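Local coordinates for protein octopine dehydrogenase (Pecten maximus, PDB 3C7D) that catalyses the NADH-dependent reductive condensation of L-arginine with pyruvate to D-octopine, the reverse of octopine dehydrogenation, at residues E50-V55 with E64-P69; I87-A92 with V113-Q118; K338-A343 with R381-Y386. All coordinates share one frame; numbering follows the deposited sequence.

Contact 1 (E50-V55 with E64-P69); sequences ELTVIV and EVKSRP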
loop_
_atom_site.group_PDB
_atom_site.type_symbol
_atom_site.label_atom_id
_atom_site.label_comp_id
_atom_site.label_asym_id
_atom_site.label_seq_id
_atom_site.Cartn_x
_atom_site.Cartn_y
_atom_site.Cartn_z
ATOM N N GLU A 50 29.619 -1.798 1.868
ATOM C CA GLU A 50 28.521 -1.711 0.912
ATOM C C GLU A 50 27.282 -2.454 1.404
ATOM O O GLU A 50 27.386 -3.470 2.096
ATOM C CB GLU A 50 28.955 -2.227 -0.463
ATOM C CG GLU A 50 29.933 -1.304 -1.182
ATOM C CD GLU A 50 30.029 -1.584 -2.669
ATOM O OE1 GLU A 50 30.133 -2.768 -3.055
ATOM O OE2 GLU A 50 30.006 -0.613 -3.455
ATOM N N LEU A 51 26.113 -1.925 1.050
ATOM C CA LEU A 51 24.833 -2.533 1.394
ATOM C C LEU A 51 24.613 -3.784 0.547
ATOM O O LEU A 51 24.909 -3.793 -0.650
ATOM C CB LEU A 51 23.698 -1.524 1.188
ATOM C CG LEU A 51 22.267 -1.849 1.633
ATOM C CD1 LEU A 51 22.177 -2.039 3.146
ATOM C CD2 LEU A 51 21.318 -0.750 1.174
ATOM N N THR A 52 24.093 -4.835 1.178
ATOM C CA THR A 52 23.981 -6.143 0.540
ATOM C C THR A 52 22.534 -6.614 0.432
ATOM O O THR A 52 21.775 -6.548 1.402
ATOM C CB THR A 52 24.813 -7.208 1.296
ATOM O OG1 THR A 52 26.042 -6.628 1.757
ATOM C CG2 THR A 52 25.124 -8.396 0.391
ATOM N N VAL A 53 22.168 -7.086 -0.759
ATOM C CA VAL A 53 20.851 -7.670 -1.021
ATOM C C VAL A 53 21.012 -9.118 -1.498
ATOM O O VAL A 53 21.638 -9.373 -2.532
ATOM C CB VAL A 53 20.054 -6.856 -2.083
ATOM C CG1 VAL A 53 18.685 -7.480 -2.335
ATOM C CG2 VAL A 53 19.899 -5.405 -1.656
ATOM N N ILE A 54 20.449 -10.058 -0.739
ATOM C CA ILE A 54 20.496 -11.474 -1.105
ATOM C C ILE A 54 19.162 -11.905 -1.719
ATOM O O ILE A 54 18.126 -11.900 -1.051
ATOM C CB ILE A 54 20.873 -12.391 0.098
ATOM C CG1 ILE A 54 22.256 -12.044 0.653
ATOM C CG2 ILE A 54 20.861 -13.856 -0.307
ATOM C CD1 ILE A 54 22.221 -11.187 1.888
ATOM N N VAL A 55 19.203 -12.278 -2.996
ATOM C CA VAL A 55 18.001 -12.633 -3.745
ATOM C C VAL A 55 17.961 -14.124 -4.062
ATOM O O VAL A 55 18.895 -14.661 -4.659
ATOM C CB VAL A 55 17.901 -11.837 -5.077
ATOM C CG1 VAL A 55 16.568 -12.104 -5.778
ATOM C CG2 VAL A 55 18.093 -10.345 -4.836
ATOM N N GLU A 64 24.437 -12.114 -4.963
ATOM C CA GLU A 64 25.017 -11.057 -4.141
ATOM C C GLU A 64 24.966 -9.711 -4.879
ATOM O O GLU A 64 25.627 -9.533 -5.910
ATOM C CB GLU A 64 26.465 -11.423 -3.777
ATOM C CG GLU A 64 27.158 -10.490 -2.775
ATOM C CD GLU A 64 26.978 -10.912 -1.319
ATOM O OE1 GLU A 64 26.087 -11.743 -1.023
ATOM O OE2 GLU A 64 27.734 -10.400 -0.463
ATOM N N VAL A 65 24.171 -8.776 -4.354
ATOM C CA VAL A 65 24.080 -7.419 -4.906
ATOM C C VAL A 65 24.646 -6.415 -3.903
ATOM O O VAL A 65 24.115 -6.264 -2.803
ATOM C CB VAL A 65 22.620 -7.042 -5.286
ATOM C CG1 VAL A 65 22.542 -5.606 -5.801
ATOM C CG2 VAL A 65 22.064 -8.008 -6.329
ATOM N N LYS A 66 25.724 -5.737 -4.292
ATOM C CA LYS A 66 26.420 -4.793 -3.408
ATOM C C LYS A 66 26.445 -3.369 -3.963
ATOM O O LYS A 66 26.911 -3.136 -5.083
ATOM C CB LYS A 66 27.852 -5.265 -3.130
ATOM C CG LYS A 66 27.965 -6.418 -2.144
ATOM C CD LYS A 66 29.387 -6.549 -1.611
ATOM C CE LYS A 66 29.455 -7.542 -0.463
ATOM N NZ LYS A 66 30.721 -7.413 0.311
ATOM N N SER A 67 25.948 -2.423 -3.166
ATOM C CA SER A 67 25.920 -1.012 -3.556
ATOM C C SER A 67 25.864 -0.067 -2.358
ATOM O O SER A 67 25.499 -0.471 -1.255
ATOM C CB SER A 67 24.746 -0.731 -4.504
ATOM O OG SER A 67 23.497 -0.852 -3.847
ATOM N N ARG A 68 26.229 1.191 -2.595
ATOM C CA ARG A 68 26.200 2.232 -1.572
ATOM C C ARG A 68 25.447 3.467 -2.056
ATOM O O ARG A 68 25.816 4.057 -3.074
ATOM C CB ARG A 68 27.620 2.632 -1.167
ATOM C CG ARG A 68 28.117 2.005 0.130
ATOM C CD ARG A 68 29.532 2.472 0.471
ATOM N NE ARG A 68 29.593 3.901 0.780
ATOM C CZ ARG A 68 29.637 4.414 2.008
ATOM N NH1 ARG A 68 29.635 3.620 3.072
ATOM N NH2 ARG A 68 29.688 5.730 2.171
ATOM N N PRO A 69 24.383 3.863 -1.332
ATOM C CA PRO A 69 23.710 5.133 -1.604
ATOM C C PRO A 69 24.667 6.304 -1.406
ATOM O O PRO A 69 25.669 6.163 -0.703
ATOM C CB PRO A 69 22.600 5.179 -0.548
ATOM C CG PRO A 69 22.386 3.763 -0.151
ATOM C CD PRO A 69 23.738 3.130 -0.228
#
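L51 and V53 pair with S67 and V65 in a beta hairpin, strands 51-55 and 64-67 running antiparallel with axes approaching to 4.8 Å. Backbone bonds join the strands first. L51 N and S67 N each donate to the other residue's carbonyl, and V53 and V65 do the same, forming two hydrogen-bonded pairs, with T52-K66 between them as a non-hydrogen-bonded pair. V53 N to V65 O measures 2.9 Å, whereas L51 N, near the open end, makes a more bent bond to S67 O (137° at the hydrogen). Between the bonded pairs the CA-H groups fill in, K66 CA lying 3.3 Å from L51 O.

Apolar packing belongs to the face of L51, V53, V65 and S67. V53 and V65 meet through their branching carbons, CB to CB 4.1 Å. Helix 12-22 covers this face, and S67 OG bonds to G19 O.

Polar side chains dominate the face of T52, I54, E64 and K66. E64 bends at chi2, which brings its carboxylate back over T52, with OE2 3.4 Å from CG2. T52 holds OG1 beside the backbone N (chi1 -38°), which leaves CG2 opposite that nitrogen and facing the carboxylate; OG1 makes a weak bond to E50 O.

At the open end the charged chains of E50 and R68 cross at about a right angle, aliphatic parts touching, and R68 NH1 bonds to G47 O rather than to the carboxylate. E50 reaches back to K66: OE1 stops 3.4 Å from K66 CB, while K66 NZ stays 5.8 Å from that same oxygen.

Contact 2 (I87-A92 with V113-Q118); sequences ILTVPA and VGLPSQ. With NAD (nicotinamide-adenine-dinucleotide), chain B; PYR (pyruvic acid), chain C.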
loop_
_atom_site.group_PDB
_atom_site.type_symbol
_atom_site.label_atom_id
_atom_site.label_comp_id
_atom_site.label_asym_id
_atom_site.label_seq_id
_atom_site.Cartn_x
_atom_site.Cartn_y
_atom_site.Cartn_z
ATOM N N ILE A 87 10.338 7.802 -3.773
ATOM C CA ILE A 87 9.649 6.536 -3.538
ATOM C C ILE A 87 9.459 6.272 -2.044
ATOM O O ILE A 87 10.434 6.166 -1.289
ATOM C CB ILE A 87 10.382 5.339 -4.206
ATOM C CG1 ILE A 87 10.721 5.651 -5.667
ATOM C CG2 ILE A 87 9.531 4.077 -4.120
ATOM C CD1 ILE A 87 11.683 4.667 -6.313
ATOM N N LEU A 88 8.199 6.169 -1.631
ATOM C CA LEU A 88 7.853 5.876 -0.245
ATOM C C LEU A 88 7.658 4.380 -0.043
ATOM O O LEU A 88 6.703 3.794 -0.563
ATOM C CB LEU A 88 6.589 6.637 0.176
ATOM C CG LEU A 88 6.727 8.075 0.687
ATOM C CD1 LEU A 88 7.451 8.969 -0.307
ATOM C CD2 LEU A 88 5.359 8.652 1.011
ATOM N N THR A 89 8.577 3.772 0.707
ATOM C CA THR A 89 8.465 2.367 1.092
ATOM C C THR A 89 8.424 2.236 2.618
ATOM O O THR A 89 9.438 1.959 3.269
ATOM C CB THR A 89 9.596 1.514 0.482
ATOM O OG1 THR A 89 9.645 1.729 -0.933
ATOM C CG2 THR A 89 9.353 0.042 0.747
ATOM N N VAL A 90 7.232 2.465 3.165
ATOM C CA VAL A 90 6.949 2.365 4.597
ATOM C C VAL A 90 5.473 2.030 4.786
ATOM O O VAL A 90 4.681 2.227 3.864
ATOM C CB VAL A 90 7.239 3.688 5.361
ATOM C CG1 VAL A 90 8.654 3.708 5.892
ATOM C CG2 VAL A 90 6.929 4.920 4.502
ATOM N N PRO A 91 5.100 1.497 5.970
ATOM C CA PRO A 91 3.681 1.371 6.310
ATOM C C PRO A 91 2.976 2.720 6.191
ATOM O O PRO A 91 3.538 3.750 6.582
ATOM C CB PRO A 91 3.709 0.905 7.768
ATOM C CG PRO A 91 5.007 0.192 7.905
ATOM C CD PRO A 91 5.968 0.948 7.031
ATOM N N ALA A 92 1.756 2.701 5.657
ATOM C CA ALA A 92 1.027 3.913 5.280
ATOM C C ALA A 92 0.848 4.961 6.379
ATOM O O ALA A 92 0.654 6.139 6.066
ATOM C CB ALA A 92 -0.317 3.552 4.666
ATOM N N VAL A 113 6.226 8.181 -5.758
ATOM C CA VAL A 113 5.830 6.779 -5.836
ATOM C C VAL A 113 5.524 6.192 -4.457
ATOM O O VAL A 113 6.340 6.273 -3.540
ATOM C CB VAL A 113 6.924 5.919 -6.548
ATOM C CG1 VAL A 113 6.511 4.456 -6.620
ATOM C CG2 VAL A 113 7.214 6.454 -7.946
ATOM N N GLY A 114 4.333 5.617 -4.322
ATOM C CA GLY A 114 3.989 4.816 -3.156
ATOM C C GLY A 114 4.283 3.364 -3.469
ATOM O O GLY A 114 3.618 2.766 -4.319
ATOM N N LEU A 115 5.279 2.797 -2.793
ATOM C CA LEU A 115 5.711 1.426 -3.063
ATOM C C LEU A 115 5.745 0.527 -1.814
ATOM O O LEU A 115 6.825 0.194 -1.325
ATOM C CB LEU A 115 7.081 1.435 -3.763
ATOM C CG LEU A 115 7.684 0.112 -4.256
ATOM C CD1 LEU A 115 7.196 -0.230 -5.646
ATOM C CD2 LEU A 115 9.203 0.149 -4.204
ATOM N N PRO A 116 4.570 0.187 -1.245
ATOM C CA PRO A 116 3.245 0.805 -1.363
ATOM C C PRO A 116 3.262 2.057 -0.473
ATOM O O PRO A 116 4.196 2.180 0.334
ATOM C CB PRO A 116 2.305 -0.265 -0.779
ATOM C CG PRO A 116 3.139 -1.494 -0.589
ATOM C CD PRO A 116 4.519 -0.994 -0.366
ATOM N N SER A 117 2.315 3.000 -0.558
ATOM C CA SER A 117 1.076 3.068 -1.365
ATOM C C SER A 117 -0.170 2.881 -0.501
ATOM O O SER A 117 -0.537 3.794 0.240
ATOM C CB SER A 117 1.044 2.171 -2.604
ATOM O OG SER A 117 -0.126 2.443 -3.363
ATOM N N GLN A 118 -0.532 2.162 -1.096
ATOM C CA GLN A 118 -1.825 1.492 -1.144
ATOM C C GLN A 118 -2.943 2.414 -0.670
ATOM O O GLN A 118 -2.912 3.476 -1.012
ATOM C CB GLN A 118 -1.800 0.218 -0.297
ATOM C CG GLN A 118 -0.887 -0.869 -0.837
ATOM C CD GLN A 118 -0.869 -2.106 0.039
ATOM O OE1 GLN A 118 -0.148 -3.062 -0.243
ATOM N NE2 GLN A 118 -1.662 -2.088 1.106
HETATM P PA NAD B . 8.596 -2.209 7.862
HETATM O O1A NAD B . 7.706 -2.568 8.989
HETATM O O2A NAD B . 9.774 -3.100 7.802
HETATM O O5B NAD B . 9.077 -0.681 8.013
HETATM C C5B NAD B . 9.317 -0.087 9.267
HETATM C C4B NAD B . 9.742 1.351 9.007
HETATM O O4B NAD B . 8.661 2.247 9.186
HETATM C C3B NAD B . 10.830 1.828 9.949
HETATM O O3B NAD B . 12.104 1.513 9.448
HETATM C C2B NAD B . 10.595 3.321 9.991
HETATM O O2B NAD B . 11.312 3.960 8.958
HETATM C C1B NAD B . 9.105 3.473 9.737
HETATM N N9A NAD B . 8.414 3.744 11.016
HETATM C C8A NAD B . 8.001 2.805 11.932
HETATM N N7A NAD B . 7.417 3.438 12.972
HETATM C C5A NAD B . 7.446 4.768 12.739
HETATM C C6A NAD B . 6.991 5.856 13.478
HETATM N N6A NAD B . 6.759 5.684 14.778
HETATM N N1A NAD B . 7.161 7.141 12.984
HETATM C C2A NAD B . 7.785 7.342 11.766
HETATM N N3A NAD B . 8.235 6.250 11.040
HETATM C C4A NAD B . 8.072 4.981 11.514
HETATM O O3 NAD B . 7.746 -2.237 6.483
HETATM P PN NAD B . 8.264 -2.942 5.122
HETATM O O1N NAD B . 8.607 -4.354 5.391
HETATM O O2N NAD B . 9.274 -2.073 4.473
HETATM O O5D NAD B . 6.930 -2.965 4.222
HETATM C C5D NAD B . 6.250 -1.788 3.844
HETATM C C4D NAD B . 4.865 -2.153 3.315
HETATM O O4D NAD B . 4.957 -3.218 2.385
HETATM C C3D NAD B . 3.928 -2.602 4.427
HETATM O O3D NAD B . 2.736 -1.856 4.340
HETATM C C2D NAD B . 3.651 -4.069 4.162
HETATM O O2D NAD B . 2.297 -4.392 4.387
HETATM C C1D NAD B . 4.024 -4.242 2.693
HETATM N N1N NAD B . 4.589 -5.575 2.383
HETATM C C2N NAD B . 5.669 -6.067 3.073
HETATM C C3N NAD B . 6.199 -7.323 2.767
HETATM C C7N NAD B . 7.631 -7.611 3.116
HETATM O O7N NAD B . 8.180 -8.847 2.727
HETATM N N7N NAD B . 8.357 -6.703 3.772
HETATM C C4N NAD B . 5.609 -8.078 1.750
HETATM C C5N NAD B . 4.519 -7.575 1.047
HETATM C C6N NAD B . 4.018 -6.315 1.378
HETATM C C PYR C . -0.654 -6.676 0.448
HETATM O O PYR C . -0.246 -5.659 -0.314
HETATM O OXT PYR C . -0.044 -6.801 1.669
HETATM C CA PYR C . -1.682 -7.608 0.028
HETATM O O3 PYR C . -2.507 -8.114 1.014
HETATM C CB PYR C . -1.817 -8.066 -1.454
#
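With chi1 at -49°, I87 lays CG1 3.9 Å from V113 CB, while CG2, opposite the backbone N, touches V113 as well and reaches on to L115 CB at 3.6 Å. T89 has a similar rotation (chi1 -53°), which swings OG1 to L115 O in a weak hydrogen bond of 3.2 Å, while the L115 methyl CD2 runs alongside.

The parallel strands are joined by L88, whose N donates to V113 O at 2.7 Å in an almost straight bond and whose O receives L115 N at 2.8 Å. Beyond T89 the regular pairing ends and the chains diverge. The peptide before P116 is cis, and P116 CD lies 3.6 Å from NAD O4D; on the other segment V90 CG1 rests 3.6 Å from O4B of the same NAD. Q118, a pyruvate-binding residue, follows at the strand's C-terminal side, where Rossmann-type folds hold their dinucleotide.

The pair belongs to a beta-alpha-beta unit whose connecting helix 95-102 covers L88. L17 of helix 12-22 lies against I87, T89 and L115, and strands 3-8 and 137-141 extend the sheet beyond the two.

Contact 3 (K338-A343 with R381-Y386); sequences KGVAIA and RCPQRY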
loop_
_atom_site.group_PDB
_atom_site.type_symbol
_atom_site.label_atom_id
_atom_site.label_comp_id
_atom_site.label_asym_id
_atom_site.label_seq_id
_atom_site.Cartn_x
_atom_site.Cartn_y
_atom_site.Cartn_z
ATOM N N LYS A 338 -14.679 3.012 1.464
ATOM C CA LYS A 338 -15.994 3.444 1.950
ATOM C C LYS A 338 -16.243 4.920 1.630
ATOM O O LYS A 338 -17.356 5.297 1.257
ATOM C CB LYS A 338 -16.159 3.164 3.452
ATOM C CG LYS A 338 -17.474 3.669 4.077
ATOM C CD LYS A 338 -18.715 3.063 3.422
ATOM C CE LYS A 338 -19.993 3.647 3.996
ATOM N NZ LYS A 338 -21.202 3.096 3.326
ATOM N N GLY A 339 -15.203 5.740 1.771
ATOM C CA GLY A 339 -15.266 7.152 1.400
ATOM C C GLY A 339 -15.611 7.352 -0.066
ATOM O O GLY A 339 -16.417 8.218 -0.408
ATOM N N VAL A 340 -14.999 6.542 -0.927
ATOM C CA VAL A 340 -15.294 6.548 -2.360
ATOM C C VAL A 340 -16.729 6.069 -2.620
ATOM O O VAL A 340 -17.467 6.697 -3.385
ATOM C CB VAL A 340 -14.263 5.705 -3.168
ATOM C CG1 VAL A 340 -14.651 5.615 -4.642
ATOM C CG2 VAL A 340 -12.870 6.301 -3.036
ATOM N N ALA A 341 -17.122 4.975 -1.963
ATOM C CA ALA A 341 -18.475 4.425 -2.090
ATOM C C ALA A 341 -19.568 5.447 -1.762
ATOM O O ALA A 341 -20.553 5.559 -2.497
ATOM C CB ALA A 341 -18.629 3.183 -1.227
ATOM N N ILE A 342 -19.389 6.189 -0.668
ATOM C CA ILE A 342 -20.328 7.245 -0.271
ATOM C C ILE A 342 -20.494 8.291 -1.380
ATOM O O ILE A 342 -21.622 8.637 -1.748
ATOM C CB ILE A 342 -19.908 7.921 1.067
ATOM C CG1 ILE A 342 -20.156 6.968 2.240
ATOM C CG2 ILE A 342 -20.657 9.246 1.287
ATOM C CD1 ILE A 342 -19.529 7.411 3.545
ATOM N N ALA A 343 -19.370 8.763 -1.918
ATOM C CA ALA A 343 -19.373 9.770 -2.979
ATOM C C ALA A 343 -20.010 9.272 -4.274
ATOM O O ALA A 343 -20.589 10.060 -5.024
ATOM C CB ALA A 343 -17.965 10.271 -3.237
ATOM N N ARG A 381 -7.542 7.973 5.415
ATOM C CA ARG A 381 -7.268 8.672 4.164
ATOM C C ARG A 381 -8.487 8.736 3.245
ATOM O O ARG A 381 -8.342 8.904 2.031
ATOM C CB ARG A 381 -6.127 7.991 3.420
ATOM C CG ARG A 381 -4.755 8.166 4.018
ATOM C CD ARG A 381 -3.928 6.980 3.594
ATOM N NE ARG A 381 -2.595 7.330 3.130
ATOM C CZ ARG A 381 -1.834 6.529 2.393
ATOM N NH1 ARG A 381 -2.274 5.332 2.025
ATOM N NH2 ARG A 381 -0.633 6.931 2.015
ATOM N N CYS A 382 -9.683 8.589 3.809
ATOM C CA CYS A 382 -10.898 8.730 3.013
ATOM C C CYS A 382 -10.978 10.160 2.472
ATOM O O CYS A 382 -10.712 11.110 3.210
ATOM C CB CYS A 382 -12.147 8.365 3.822
ATOM S SG CYS A 382 -12.363 9.284 5.351
ATOM N N PRO A 383 -11.320 10.313 1.175
ATOM C CA PRO A 383 -11.329 11.617 0.504
ATOM C C PRO A 383 -11.966 12.729 1.338
ATOM O O PRO A 383 -11.449 13.848 1.370
ATOM C CB PRO A 383 -12.171 11.354 -0.743
ATOM C CG PRO A 383 -11.957 9.929 -1.043
ATOM C CD PRO A 383 -11.723 9.227 0.262
ATOM N N GLN A 384 -13.064 12.397 2.018
ATOM C CA GLN A 384 -13.843 13.348 2.810
ATOM C C GLN A 384 -13.073 13.943 3.986
ATOM O O GLN A 384 -13.334 15.078 4.388
ATOM C CB GLN A 384 -15.140 12.699 3.300
ATOM C CG GLN A 384 -16.144 12.381 2.188
ATOM C CD GLN A 384 -15.906 11.034 1.514
ATOM O OE1 GLN A 384 -14.821 10.459 1.597
ATOM N NE2 GLN A 384 -16.931 10.527 0.840
ATOM N N ARG A 385 -12.126 13.177 4.530
ATOM C CA ARG A 385 -11.245 13.648 5.600
ATOM C C ARG A 385 -10.447 14.873 5.156
ATOM O O ARG A 385 -10.143 15.753 5.962
ATOM C CB ARG A 385 -10.285 12.535 6.022
ATOM C CG ARG A 385 -9.304 12.918 7.116
ATOM C CD ARG A 385 -7.880 12.707 6.636
ATOM N NE ARG A 385 -6.879 12.930 7.679
ATOM C CZ ARG A 385 -6.430 14.124 8.063
ATOM N NH1 ARG A 385 -6.896 15.239 7.507
ATOM N NH2 ARG A 385 -5.516 14.205 9.020
ATOM N N TYR A 386 -10.116 14.920 3.869
ATOM C CA TYR A 386 -9.325 16.008 3.308
ATOM C C TYR A 386 -10.187 17.078 2.640
ATOM O O TYR A 386 -9.670 18.105 2.192
ATOM C CB TYR A 386 -8.294 15.463 2.318
ATOM C CG TYR A 386 -7.353 14.435 2.902
ATOM C CD1 TYR A 386 -6.307 14.818 3.740
ATOM C CD2 TYR A 386 -7.503 13.081 2.612
ATOM C CE1 TYR A 386 -5.434 13.879 4.277
ATOM C CE2 TYR A 386 -6.634 12.130 3.145
ATOM C CZ TYR A 386 -5.603 12.539 3.975
ATOM O OH TYR A 386 -4.743 11.613 4.511
#
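Helix 330-344 of the alpha-helical domain receives the loop 381-386 at G339, where C382, P383 and Q384 come up against the helix backbone. The absence of a side chain permits the approach: C382 CB stands 4.1 Å from G339 CA and P383 CD 4.3 Å from it, on the side where any beta-carbon would run into them.

The polar link is made by Q384. Its NE2 donates to G339 O at 2.7 Å, with 171° at the hydrogen, and the acceptor sits nearly in the plane of the amide. The donor comes to the carbonyl from the side, at a C=O...N angle of 127°; that oxygen also receives a weak helical bond from A343 N. A bend in the glutamine chain at chi2 (86°) lays the amide against the helix, so that OE1 comes 3.3 Å from G339 CA while NE2 passes 4.0 Å from I342 CB. With an alanine here, G339 O would probably keep only its weak helical bond, and a gap would open beside I342.

Apolar contact is modest. V340 CG2 meets the P383 ring at CG, 4.2 Å away, and V340 also packs on V256 and I260 of helix 240-263; P383 itself reaches F123 of helix 121-129. The loop turns sharply here, with R385 N bonded to C382 O and Y386 N to P383 O.

The contact is thus a glycine notch in helix 330-344 that takes up the loop between helices 349-361 and 391-396, with a side-chain amide bonded to a helix carbonyl.

Overall arrangement
Contacts 1 and 2 reach the same mixed sheet, their centres 21 Å apart and their nearest atoms about 12 Å. Helix 12-22 bears on both: the hairpin packs on one part of it, and L17 touches the strands of contact 2. Contact 2 meets NAD directly and includes the pyruvate-binding Q118, whereas the V53 side chain of contact 1 remains about 12 Å from the cofactor. Contact 3 lies away from the cofactor and substrate sites, on the opposite side of the chain's centre from contact 1, with 41 Å between their centres. It nevertheless touches contact 2: R381 NH1 probably hydrogen-bonds S117 O at 2.9 Å, tying the 381-386 loop to the segment that holds Q118.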